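Local coordinates for protein tartrate dehydrogenase/decarboxylase (Pseudomonas putida, PDB 3FLK) that oxidises tartrate with NAD and a divalent metal ion, and also converts meso-tartrate to D-glycerate and oxidatively decarboxylates D-malate to pyruvate, at residues N106-R111 against L279-H284; V131-N136 against F176-K181; P266-N271 against G305-E310. The protein carries 1 engineered substitution. One frame throughout, in Å; residues are numbered along the deposited sequence.

Contact 1: N106-R111 against L279-H284. With NAI (1,4-dihydronicotinamide adenine dinucleotide), chain F; OXL (oxalate ion), chain G; SO4 (sulfate ion), chain J.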
loop_
_atom_site.group_PDB
_atom_site.type_symbol
_atom_site.label_atom_id
_atom_site.label_comp_id
_atom_site.label_asym_id
_atom_site.label_seq_id
_atom_site.Cartn_x
_atom_site.Cartn_y
_atom_site.Cartn_z
ATOM N N ASN A 106 -7.070 -10.815 -12.340
ATOM C CA ASN A 106 -6.493 -9.579 -12.860
ATOM C C ASN A 106 -4.971 -9.702 -12.881
ATOM O O ASN A 106 -4.318 -9.607 -11.841
ATOM C CB ASN A 106 -6.946 -8.371 -12.031
ATOM C CG ASN A 106 -6.770 -7.045 -12.767
ATOM O OD1 ASN A 106 -5.967 -6.929 -13.689
ATOM N ND2 ASN A 106 -7.534 -6.043 -12.358
ATOM N N ILE A 107 -4.427 -9.937 -14.073
ATOM C CA ILE A 107 -2.992 -10.157 -14.270
ATOM C C ILE A 107 -2.295 -8.855 -14.643
ATOM O O ILE A 107 -2.644 -8.224 -15.643
ATOM C CB ILE A 107 -2.722 -11.219 -15.379
ATOM C CG1 ILE A 107 -3.311 -12.581 -14.996
ATOM C CG2 ILE A 107 -1.225 -11.341 -15.674
ATOM C CD1 ILE A 107 -2.577 -13.292 -13.854
ATOM N N ARG A 108 -1.299 -8.473 -13.847
ATOM C CA ARG A 108 -0.593 -7.208 -14.035
ATOM C C ARG A 108 0.927 -7.392 -13.903
ATOM O O ARG A 108 1.461 -7.389 -12.788
ATOM C CB ARG A 108 -1.122 -6.155 -13.044
ATOM C CG ARG A 108 -2.580 -5.775 -13.281
ATOM C CD ARG A 108 -3.161 -4.886 -12.183
ATOM N NE ARG A 108 -4.442 -4.311 -12.594
ATOM C CZ ARG A 108 -5.006 -3.236 -12.042
ATOM N NH1 ARG A 108 -4.414 -2.596 -11.042
ATOM N NH2 ARG A 108 -6.170 -2.795 -12.501
ATOM N N PRO A 109 1.629 -7.570 -15.043
ATOM C CA PRO A 109 3.087 -7.739 -15.010
ATOM C C PRO A 109 3.850 -6.459 -14.668
ATOM O O PRO A 109 3.437 -5.359 -15.046
ATOM C CB PRO A 109 3.427 -8.201 -16.432
ATOM C CG PRO A 109 2.321 -7.679 -17.278
ATOM C CD PRO A 109 1.091 -7.648 -16.414
ATOM N N VAL A 110 4.956 -6.624 -13.948
ATOM C CA VAL A 110 5.824 -5.522 -13.557
ATOM C C VAL A 110 7.230 -5.832 -14.065
ATOM O O VAL A 110 7.783 -6.891 -13.762
ATOM C CB VAL A 110 5.831 -5.317 -12.017
ATOM C CG1 VAL A 110 6.782 -4.206 -11.620
ATOM C CG2 VAL A 110 4.425 -5.023 -11.500
ATOM N N ARG A 111 7.803 -4.913 -14.839
ATOM C CA ARG A 111 9.097 -5.148 -15.476
ATOM C C ARG A 111 9.899 -3.865 -15.669
ATOM O O ARG A 111 9.364 -2.850 -16.120
ATOM C CB ARG A 111 8.892 -5.835 -16.828
ATOM C CG ARG A 111 10.159 -6.387 -17.485
ATOM C CD ARG A 111 9.797 -7.294 -18.652
ATOM N NE ARG A 111 8.791 -8.279 -18.257
ATOM C CZ ARG A 111 7.867 -8.793 -19.065
ATOM N NH1 ARG A 111 7.802 -8.424 -20.335
ATOM N NH2 ARG A 111 6.997 -9.673 -18.590
ATOM N N LEU A 279 -11.344 -8.651 -20.517
ATOM C CA LEU A 279 -11.138 -7.220 -20.703
ATOM C C LEU A 279 -9.669 -6.849 -20.537
ATOM O O LEU A 279 -9.004 -7.281 -19.593
ATOM C CB LEU A 279 -12.017 -6.418 -19.736
ATOM C CG LEU A 279 -12.017 -4.888 -19.850
ATOM C CD1 LEU A 279 -13.383 -4.336 -19.505
ATOM C CD2 LEU A 279 -10.949 -4.262 -18.965
ATOM N N PHE A 280 -9.173 -6.037 -21.464
ATOM C CA PHE A 280 -7.770 -5.651 -21.474
ATOM C C PHE A 280 -7.648 -4.132 -21.444
ATOM O O PHE A 280 -8.263 -3.428 -22.248
ATOM C CB PHE A 280 -7.050 -6.283 -22.672
ATOM C CG PHE A 280 -7.113 -7.792 -22.678
ATOM C CD1 PHE A 280 -6.078 -8.547 -22.136
ATOM C CD2 PHE A 280 -8.225 -8.457 -23.194
ATOM C CE1 PHE A 280 -6.144 -9.943 -22.121
ATOM C CE2 PHE A 280 -8.300 -9.846 -23.184
ATOM C CZ PHE A 280 -7.257 -10.589 -22.648
ATOM N N GLU A 281 -6.865 -3.644 -20.484
ATOM C CA GLU A 281 -6.793 -2.226 -20.160
ATOM C C GLU A 281 -5.455 -1.900 -19.501
ATOM O O GLU A 281 -4.802 -2.789 -18.947
ATOM C CB GLU A 281 -7.938 -1.836 -19.209
ATOM C CG GLU A 281 -7.854 -2.509 -17.837
ATOM C CD GLU A 281 -8.789 -1.927 -16.792
ATOM O OE1 GLU A 281 -9.181 -0.746 -16.896
ATOM O OE2 GLU A 281 -9.127 -2.667 -15.846
ATOM N N PRO A 282 -5.031 -0.625 -19.561
ATOM C CA PRO A 282 -3.907 -0.224 -18.723
ATOM C C PRO A 282 -4.255 -0.251 -17.235
ATOM O O PRO A 282 -5.432 -0.188 -16.867
ATOM C CB PRO A 282 -3.624 1.211 -19.171
ATOM C CG PRO A 282 -4.854 1.676 -19.841
ATOM C CD PRO A 282 -5.521 0.475 -20.412
ATOM N N VAL A 283 -3.231 -0.358 -16.392
ATOM C CA VAL A 283 -3.406 -0.201 -14.950
ATOM C C VAL A 283 -3.873 1.227 -14.622
ATOM O O VAL A 283 -4.751 1.420 -13.777
ATOM C CB VAL A 283 -2.109 -0.546 -14.167
ATOM C CG1 VAL A 283 -2.255 -0.197 -12.687
ATOM C CG2 VAL A 283 -1.764 -2.025 -14.322
ATOM N N HIS A 284 -3.303 2.213 -15.316
ATOM C CA HIS A 284 -3.573 3.633 -15.036
ATOM C C HIS A 284 -5.026 4.063 -15.269
ATOM O O HIS A 284 -5.778 3.399 -15.978
ATOM C CB HIS A 284 -2.607 4.539 -15.816
ATOM C CG HIS A 284 -2.818 4.532 -17.302
ATOM N ND1 HIS A 284 -3.951 5.043 -17.900
ATOM C CD2 HIS A 284 -2.018 4.116 -18.312
ATOM C CE1 HIS A 284 -3.851 4.918 -19.211
ATOM N NE2 HIS A 284 -2.685 4.361 -19.487
HETATM P PA NAI F . -4.442 7.976 -12.696
HETATM O O1A NAI F . -3.809 6.674 -13.010
HETATM O O2A NAI F . -5.409 8.387 -13.730
HETATM O O5B NAI F . -3.304 9.094 -12.570
HETATM C C5B NAI F . -2.340 9.090 -11.541
HETATM C C4B NAI F . -1.113 9.887 -11.969
HETATM O O4B NAI F . -0.380 9.157 -12.935
HETATM C C3B NAI F . -1.485 11.222 -12.599
HETATM O O3B NAI F . -0.574 12.196 -12.148
HETATM C C2B NAI F . -1.327 10.979 -14.087
HETATM O O2B NAI F . -0.919 12.137 -14.779
HETATM C C1B NAI F . -0.290 9.871 -14.157
HETATM N N9A NAI F . -0.541 8.975 -15.299
HETATM C C8A NAI F . -1.521 8.020 -15.401
HETATM N N7A NAI F . -1.403 7.422 -16.607
HETATM C C5A NAI F . -0.372 7.975 -17.273
HETATM C C6A NAI F . 0.171 7.737 -18.532
HETATM N N6A NAI F . -0.338 6.793 -19.319
HETATM N N1A NAI F . 1.255 8.484 -18.951
HETATM C C2A NAI F . 1.794 9.456 -18.136
HETATM N N3A NAI F . 1.248 9.679 -16.886
HETATM C C4A NAI F . 0.181 8.956 -16.464
HETATM O O3 NAI F . -5.118 7.823 -11.233
HETATM P PN NAI F . -5.845 8.958 -10.345
HETATM O O1N NAI F . -5.302 10.300 -10.645
HETATM O O2N NAI F . -5.772 8.482 -8.944
HETATM O O5D NAI F . -7.373 8.874 -10.818
HETATM C C5D NAI F . -7.869 9.627 -11.906
HETATM C C4D NAI F . -9.223 9.075 -12.349
HETATM O O4D NAI F . -9.054 7.808 -12.958
HETATM C C3D NAI F . -10.202 8.868 -11.201
HETATM O O3D NAI F . -11.478 9.238 -11.664
HETATM C C2D NAI F . -10.163 7.373 -10.938
HETATM O O2D NAI F . -11.380 6.885 -10.424
HETATM C C1D NAI F . -9.875 6.834 -12.332
HETATM N N1N NAI F . -9.211 5.517 -12.386
HETATM C C2N NAI F . -9.752 4.580 -13.221
HETATM C C3N NAI F . -9.171 3.323 -13.348
HETATM C C7N NAI F . -9.622 2.421 -14.462
HETATM O O7N NAI F . -10.554 2.896 -15.409
HETATM N N7N NAI F . -9.134 1.184 -14.536
HETATM C C4N NAI F . -8.022 3.031 -12.614
HETATM C C5N NAI F . -7.470 3.992 -11.767
HETATM C C6N NAI F . -8.075 5.244 -11.661
HETATM C C1 OXL G . -8.145 0.794 -9.665
HETATM C C2 OXL G . -7.628 -0.360 -10.405
HETATM O O1 OXL G . -7.331 1.646 -9.232
HETATM O O2 OXL G . -8.421 -1.231 -10.827
HETATM O O3 OXL G . -9.377 0.897 -9.469
HETATM O O4 OXL G . -6.391 -0.448 -10.591
HETATM S S SO4 J . 4.537 -10.406 -21.361
HETATM O O1 SO4 J . 4.341 -10.179 -19.932
HETATM O O2 SO4 J . 4.334 -11.821 -21.662
HETATM O O3 SO4 J . 3.584 -9.612 -22.129
HETATM O O4 SO4 J . 5.902 -10.029 -21.724
HETATM O O HOH W 1 -7.221 -3.814 -14.686
#

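Contact 2: V131-N136 against F176-K181. With OXL (oxalate ion), chain G.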
loop_
_atom_site.group_PDB
_atom_site.type_symbol
_atom_site.label_atom_id
_atom_site.label_comp_id
_atom_site.label_asym_id
_atom_site.label_seq_id
_atom_site.Cartn_x
_atom_site.Cartn_y
_atom_site.Cartn_z
ATOM N N VAL A 131 4.951 -10.737 -11.555
ATOM C CA VAL A 131 3.559 -10.611 -11.958
ATOM C C VAL A 131 2.636 -10.564 -10.736
ATOM O O VAL A 131 2.730 -11.400 -9.831
ATOM C CB VAL A 131 3.147 -11.723 -12.976
ATOM C CG1 VAL A 131 3.378 -13.122 -12.408
ATOM C CG2 VAL A 131 1.701 -11.553 -13.436
ATOM N N VAL A 132 1.770 -9.557 -10.711
ATOM C CA VAL A 132 0.740 -9.453 -9.686
ATOM C C VAL A 132 -0.518 -10.160 -10.178
ATOM O O VAL A 132 -1.023 -9.869 -11.263
ATOM C CB VAL A 132 0.438 -7.977 -9.323
ATOM C CG1 VAL A 132 -0.734 -7.876 -8.340
ATOM C CG2 VAL A 132 1.683 -7.306 -8.753
ATOM N N VAL A 133 -0.991 -11.113 -9.379
ATOM C CA VAL A 133 -2.233 -11.827 -9.637
ATOM C C VAL A 133 -3.243 -11.305 -8.617
ATOM O O VAL A 133 -3.152 -11.605 -7.423
ATOM C CB VAL A 133 -2.048 -13.366 -9.517
ATOM C CG1 VAL A 133 -3.359 -14.100 -9.769
ATOM C CG2 VAL A 133 -0.972 -13.858 -10.490
ATOM N N ARG A 134 -4.186 -10.502 -9.098
ATOM C CA ARG A 134 -5.114 -9.783 -8.229
ATOM C C ARG A 134 -6.527 -10.353 -8.327
ATOM O O ARG A 134 -7.072 -10.497 -9.424
ATOM C CB ARG A 134 -5.098 -8.290 -8.592
ATOM C CG ARG A 134 -6.180 -7.439 -7.936
ATOM C CD ARG A 134 -6.343 -6.125 -8.683
ATOM N NE ARG A 134 -7.377 -5.274 -8.097
ATOM C CZ ARG A 134 -7.863 -4.177 -8.670
ATOM N NH1 ARG A 134 -7.417 -3.787 -9.857
ATOM N NH2 ARG A 134 -8.800 -3.467 -8.054
ATOM N N GLU A 135 -7.114 -10.673 -7.174
ATOM C CA GLU A 135 -8.510 -11.102 -7.114
ATOM C C GLU A 135 -9.395 -9.937 -7.555
ATOM O O GLU A 135 -9.232 -8.813 -7.082
ATOM C CB GLU A 135 -8.882 -11.572 -5.703
ATOM C CG GLU A 135 -10.100 -12.505 -5.655
ATOM C CD GLU A 135 -11.399 -11.813 -6.052
ATOM O OE1 GLU A 135 -11.668 -10.702 -5.540
ATOM O OE2 GLU A 135 -12.145 -12.372 -6.888
ATOM N N ASN A 136 -10.339 -10.221 -8.446
ATOM C CA ASN A 136 -11.007 -9.171 -9.209
ATOM C C ASN A 136 -12.537 -9.087 -9.057
ATOM O O ASN A 136 -13.179 -8.284 -9.742
ATOM C CB ASN A 136 -10.634 -9.343 -10.689
ATOM C CG ASN A 136 -10.544 -8.030 -11.440
ATOM O OD1 ASN A 136 -10.148 -7.001 -10.890
ATOM N ND2 ASN A 136 -10.886 -8.070 -12.723
ATOM N N PHE A 176 -0.839 -20.204 -8.249
ATOM C CA PHE A 176 0.034 -21.365 -8.076
ATOM C C PHE A 176 0.269 -22.117 -9.386
ATOM O O PHE A 176 1.386 -22.566 -9.645
ATOM C CB PHE A 176 -0.490 -22.301 -6.975
ATOM C CG PHE A 176 -0.057 -21.901 -5.592
ATOM C CD1 PHE A 176 1.119 -22.405 -5.047
ATOM C CD2 PHE A 176 -0.813 -21.010 -4.842
ATOM C CE1 PHE A 176 1.537 -22.029 -3.770
ATOM C CE2 PHE A 176 -0.405 -20.625 -3.564
ATOM C CZ PHE A 176 0.771 -21.140 -3.026
ATOM N N ASP A 177 -0.775 -22.238 -10.208
ATOM C CA ASP A 177 -0.644 -22.807 -11.554
ATOM C C ASP A 177 0.346 -22.003 -12.402
ATOM O O ASP A 177 1.165 -22.578 -13.121
ATOM C CB ASP A 177 -2.002 -22.871 -12.263
ATOM C CG ASP A 177 -2.863 -24.038 -11.797
ATOM O OD1 ASP A 177 -2.339 -24.966 -11.147
ATOM O OD2 ASP A 177 -4.077 -24.030 -12.088
ATOM N N LEU A 178 0.263 -20.674 -12.302
ATOM C CA LEU A 178 1.157 -19.768 -13.025
ATOM C C LEU A 178 2.604 -19.929 -12.562
ATOM O O LEU A 178 3.512 -20.054 -13.385
ATOM C CB LEU A 178 0.691 -18.312 -12.868
ATOM C CG LEU A 178 1.351 -17.209 -13.709
ATOM C CD1 LEU A 178 1.094 -17.397 -15.195
ATOM C CD2 LEU A 178 0.850 -15.843 -13.259
ATOM N N ALA A 179 2.803 -19.942 -11.244
ATOM C CA ALA A 179 4.119 -20.148 -10.646
ATOM C C ALA A 179 4.754 -21.471 -11.083
ATOM O O ALA A 179 5.954 -21.527 -11.337
ATOM C CB ALA A 179 4.032 -20.080 -9.134
ATOM N N GLU A 180 3.937 -22.519 -11.169
ATOM C CA GLU A 180 4.389 -23.845 -11.602
ATOM C C GLU A 180 4.985 -23.809 -13.017
ATOM O O GLU A 180 5.982 -24.479 -13.292
ATOM C CB GLU A 180 3.232 -24.852 -11.514
ATOM C CG GLU A 180 3.580 -26.301 -11.894
ATOM C CD GLU A 180 4.512 -26.981 -10.902
ATOM O OE1 GLU A 180 4.325 -26.802 -9.682
ATOM O OE2 GLU A 180 5.428 -27.711 -11.347
ATOM N N LYS A 181 4.376 -23.013 -13.895
ATOM C CA LYS A 181 4.829 -22.862 -15.281
ATOM C C LYS A 181 6.099 -22.021 -15.409
ATOM O O LYS A 181 6.814 -22.111 -16.412
ATOM C CB LYS A 181 3.736 -22.218 -16.134
ATOM C CG LYS A 181 2.515 -23.071 -16.397
ATOM C CD LYS A 181 1.783 -22.556 -17.629
ATOM C CE LYS A 181 0.328 -22.984 -17.660
ATOM N NZ LYS A 181 -0.530 -22.077 -16.839
HETATM C C1 OXL G . -8.145 0.794 -9.665
HETATM C C2 OXL G . -7.628 -0.360 -10.405
HETATM O O1 OXL G . -7.331 1.646 -9.232
HETATM O O2 OXL G . -8.421 -1.231 -10.827
HETATM O O3 OXL G . -9.377 0.897 -9.469
HETATM O O4 OXL G . -6.391 -0.448 -10.591
#

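Contact 3: P266-N271 against G305-E310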
loop_
_atom_site.group_PDB
_atom_site.type_symbol
_atom_site.label_atom_id
_atom_site.label_comp_id
_atom_site.label_asym_id
_atom_site.label_seq_id
_atom_site.Cartn_x
_atom_site.Cartn_y
_atom_site.Cartn_z
ATOM N N PRO A 266 0.437 -2.836 -17.992
ATOM C CA PRO A 266 -0.796 -3.348 -18.569
ATOM C C PRO A 266 -1.586 -4.216 -17.588
ATOM O O PRO A 266 -1.063 -4.606 -16.540
ATOM C CB PRO A 266 -0.280 -4.217 -19.711
ATOM C CG PRO A 266 0.965 -4.813 -19.156
ATOM C CD PRO A 266 1.553 -3.778 -18.205
ATOM N N SER A 267 -2.830 -4.525 -17.938
ATOM C CA SER A 267 -3.629 -5.449 -17.141
ATOM C C SER A 267 -4.581 -6.289 -17.984
ATOM O O SER A 267 -5.207 -5.794 -18.931
ATOM C CB SER A 267 -4.390 -4.718 -16.037
ATOM O OG SER A 267 -5.578 -4.139 -16.522
ATOM N N ALA A 268 -4.666 -7.567 -17.632
ATOM C CA ALA A 268 -5.586 -8.497 -18.261
ATOM C C ALA A 268 -6.632 -8.930 -17.234
ATOM O O ALA A 268 -6.293 -9.558 -16.229
ATOM C CB ALA A 268 -4.824 -9.701 -18.796
ATOM N N ASN A 269 -7.887 -8.562 -17.483
ATOM C CA ASN A 269 -9.014 -8.979 -16.651
ATOM C C ASN A 269 -9.635 -10.221 -17.275
ATOM O O ASN A 269 -10.490 -10.127 -18.157
ATOM C CB ASN A 269 -10.061 -7.866 -16.526
ATOM C CG ASN A 269 -9.525 -6.621 -15.839
ATOM O OD1 ASN A 269 -9.911 -6.311 -14.715
ATOM N ND2 ASN A 269 -8.644 -5.893 -16.520
ATOM N N LEU A 270 -9.187 -11.382 -16.810
ATOM C CA LEU A 270 -9.480 -12.642 -17.475
ATOM C C LEU A 270 -10.626 -13.422 -16.856
ATOM O O LEU A 270 -10.708 -13.578 -15.632
ATOM C CB LEU A 270 -8.233 -13.537 -17.512
ATOM C CG LEU A 270 -6.949 -13.048 -18.191
ATOM C CD1 LEU A 270 -5.901 -14.145 -18.137
ATOM C CD2 LEU A 270 -7.190 -12.606 -19.635
ATOM N N ASN A 271 -11.508 -13.900 -17.728
ATOM C CA ASN A 271 -12.415 -14.992 -17.419
ATOM C C ASN A 271 -11.811 -16.242 -18.075
ATOM O O ASN A 271 -12.068 -16.506 -19.250
ATOM C CB ASN A 271 -13.819 -14.691 -17.957
ATOM C CG ASN A 271 -14.798 -15.840 -17.741
ATOM O OD1 ASN A 271 -15.296 -16.430 -18.699
ATOM N ND2 ASN A 271 -15.074 -16.161 -16.482
ATOM N N GLY A 305 -2.832 -4.635 -25.304
ATOM C CA GLY A 305 -3.248 -5.184 -26.592
ATOM C C GLY A 305 -2.504 -6.456 -26.941
ATOM O O GLY A 305 -3.102 -7.409 -27.439
ATOM N N ALA A 306 -1.197 -6.463 -26.679
ATOM C CA ALA A 306 -0.368 -7.649 -26.872
ATOM C C ALA A 306 -0.848 -8.816 -26.006
ATOM O O ALA A 306 -0.916 -9.956 -26.477
ATOM C CB ALA A 306 1.092 -7.335 -26.589
ATOM N N LEU A 307 -1.193 -8.522 -24.751
ATOM C CA LEU A 307 -1.756 -9.525 -23.841
ATOM C C LEU A 307 -3.074 -10.079 -24.372
ATOM O O LEU A 307 -3.344 -11.274 -24.242
ATOM C CB LEU A 307 -1.956 -8.947 -22.432
ATOM C CG LEU A 307 -0.722 -8.495 -21.641
ATOM C CD1 LEU A 307 -1.139 -7.942 -20.287
ATOM C CD2 LEU A 307 0.287 -9.626 -21.471
HETATM N N MSE A 308 -3.878 -9.201 -24.969
HETATM C CA MSE A 308 -5.158 -9.570 -25.568
HETATM C C MSE A 308 -4.988 -10.577 -26.706
HETATM O O MSE A 308 -5.735 -11.556 -26.789
HETATM C CB MSE A 308 -5.896 -8.320 -26.056
HETATM C CG MSE A 308 -7.267 -8.587 -26.654
HETATM SE SE MSE A 308 -8.289 -6.956 -26.878
HETATM C CE MSE A 308 -9.878 -7.707 -27.661
ATOM N N LEU A 309 -4.003 -10.335 -27.571
ATOM C CA LEU A 309 -3.725 -11.226 -28.697
ATOM C C LEU A 309 -3.196 -12.572 -28.218
ATOM O O LEU A 309 -3.570 -13.616 -28.754
ATOM C CB LEU A 309 -2.737 -10.583 -29.679
ATOM C CG LEU A 309 -3.176 -9.315 -30.419
ATOM C CD1 LEU A 309 -2.119 -8.918 -31.446
ATOM C CD2 LEU A 309 -4.542 -9.482 -31.090
ATOM N N GLU A 310 -2.333 -12.537 -27.206
ATOM C CA GLU A 310 -1.800 -13.745 -26.587
ATOM C C GLU A 310 -2.933 -14.615 -26.029
ATOM O O GLU A 310 -2.939 -15.833 -26.222
ATOM C CB GLU A 310 -0.796 -13.379 -25.488
ATOM C CG GLU A 310 0.039 -14.547 -24.967
ATOM C CD GLU A 310 1.057 -14.124 -23.919
ATOM O OE1 GLU A 310 0.686 -13.386 -22.981
ATOM O OE2 GLU A 310 2.233 -14.536 -24.029
#

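Contact 1: N106-R111 against L279-H284
Arg108 and Val283 have the closest CA atoms across the two segments, 7.6 Å apart with strand 266-270 running between strands 105-111 and 278-282, so it is side chains that bridge the gap. With CG anti to the carbonyl carbon (chi1 -65°), the Arg108 chain runs out extended past Val283, whose CG2 lies 3.8 Å from CD and over one face of the guanidinium, while CG1 meets NH1 at 3.6 Å. The guanidinium edge faces oxalate and a water. NH1 and NH2 both donate to oxalate O4, each at 3.0 Å, and NH2 adds a weak bond to O2. NE donates to Asn106 OD1 at 3.2 Å, the donor lying well above the amide's carbonyl plane, and Ser252 takes a further bond from NH1. Glu281 stands near without forming a salt bridge to Arg108: the water accepts from NH2 and from Asn106 ND2 and donates to Glu281 OE2 at 2.5 Å, and Arg98 is the direct ionic partner of that carboxylate. Glu281 OE1 accepts from the nicotinamide N7N of the dinucleotide at 3.0 Å, so one acid connects the cofactor to the arginines gathered for oxalate. This is active-site architecture: Arg108 lies in the oxalate pocket, Glu281 and Val283 in the dinucleotide pocket. A methionine in place of Arg108 would probably leave oxalate O4 without two of its donors and the water without the guanidinium NH2 that donates to it. Strand 129-135 flanks strand 105-111, strand 72-77 flanks 278-282, and helix 94-100 packs on Asn106, Leu279 and Glu281.

Contact 2: V131-N136 against F176-K181
Leu178 meets strand residues Val131 and Val133 through a single methyl, CD2, which sits 3.8 Å from Val131 CG1 and 3.9 Å from Val133 CG2. Its approach to Val131 is tip to tip, whereas Val133 and the leucine run alongside one another, pointing opposite ways. In Leu178, CG anti to the backbone N (chi1 -171°) carries the branch from the helix toward the strand. Val131 answers with CG1 set between its own backbone N and carbonyl carbon. The contact is purely apolar, with Val133 also touching Ala175 and Ile171, about one and two turns back along the same helix, and both valines touching Ile107 and Val240 of the adjoining strands. Helix 165-181 here lies against one face of the central mixed sheet, as part of a beta-alpha-beta crossover: strand 129-135 leads through a two-stranded antiparallel excursion into the helix, then to parallel strand 186-191, with strand 240-243 between the two. Further along the strand, past Val133, Arg134 turns to the opposite side of the sheet and serves the active site. Its chain is extended, and NH1 donates almost straight (170°) to oxalate O2 at 2.9 Å, with the oxygen in the guanidinium plane. Asn136 OD1 lies over one face of that group, toward the rim and 4.2 Å above its plane. NE is held by the carbonyl of Asn245, while Asn136 itself is anchored through ND2 to Asn269 and to the carbonyl of Gln103.

Contact 3: P266-N271 against G305-E310
Pro266 brings the one side-chain ring to this contact, a puckered pyrrolidine, and Leu307 CD1 comes up against its CB-CG bond, 3.9 Å from each of those carbons; the two side chains cross at about a right angle. Trp303 and Ser304, from the same helix as the leucine, also touch this proline, as does Pro109. With CG anti to its carbonyl carbon (chi1 -64°), Leu307 points its CD1 methyl at the strand, where it also comes within 4.3 Å of Ala268 CB. The axes of segments 305-310 and 266-270 come within 8.3 Å, at 36° to each other, and the CA atoms of Ala268 and Leu307 approach to 6.8 Å. Strand alternation sorts the chemistry: Pro266 and Ala268 face the helix, whereas Ser267 turns from it and bonds through OG to the carbonyl of Glu281. Asn269, on the same side as Ser267, accepts through OD1 from Arg98 and Asn136. The small alanine is consistent with the close approach here. Being apolar, the contact rests on shape and burial of carbon, while Ser267 and Asn269 bond to residues at the active site, Glu281 and the oxalate-binding Arg98.

From the N terminus, strand 105-111 opens the loop that contact 1 closes some 170 residues later at 279-284. Contact 2 is nested inside that loop: strand 129-135 follows 105-111 directly, and helix 165-181 returns to it. Contact 3 opens within the loop at strand 266-270 but closes beyond it, on helix 299-313, so it crosses contact 1 and comes in series after contact 2. Strands 278-282, 266-270, 105-111 and 129-135 are successive neighbours in the central sheet. Backbone bonds join them, among them Leu279 O to Asn269 N and Asn106 O to Arg134 N, while the side chains of Asn136 and Asn269 join contacts 2 and 3. Contacts 1 and 2 both reach oxalate.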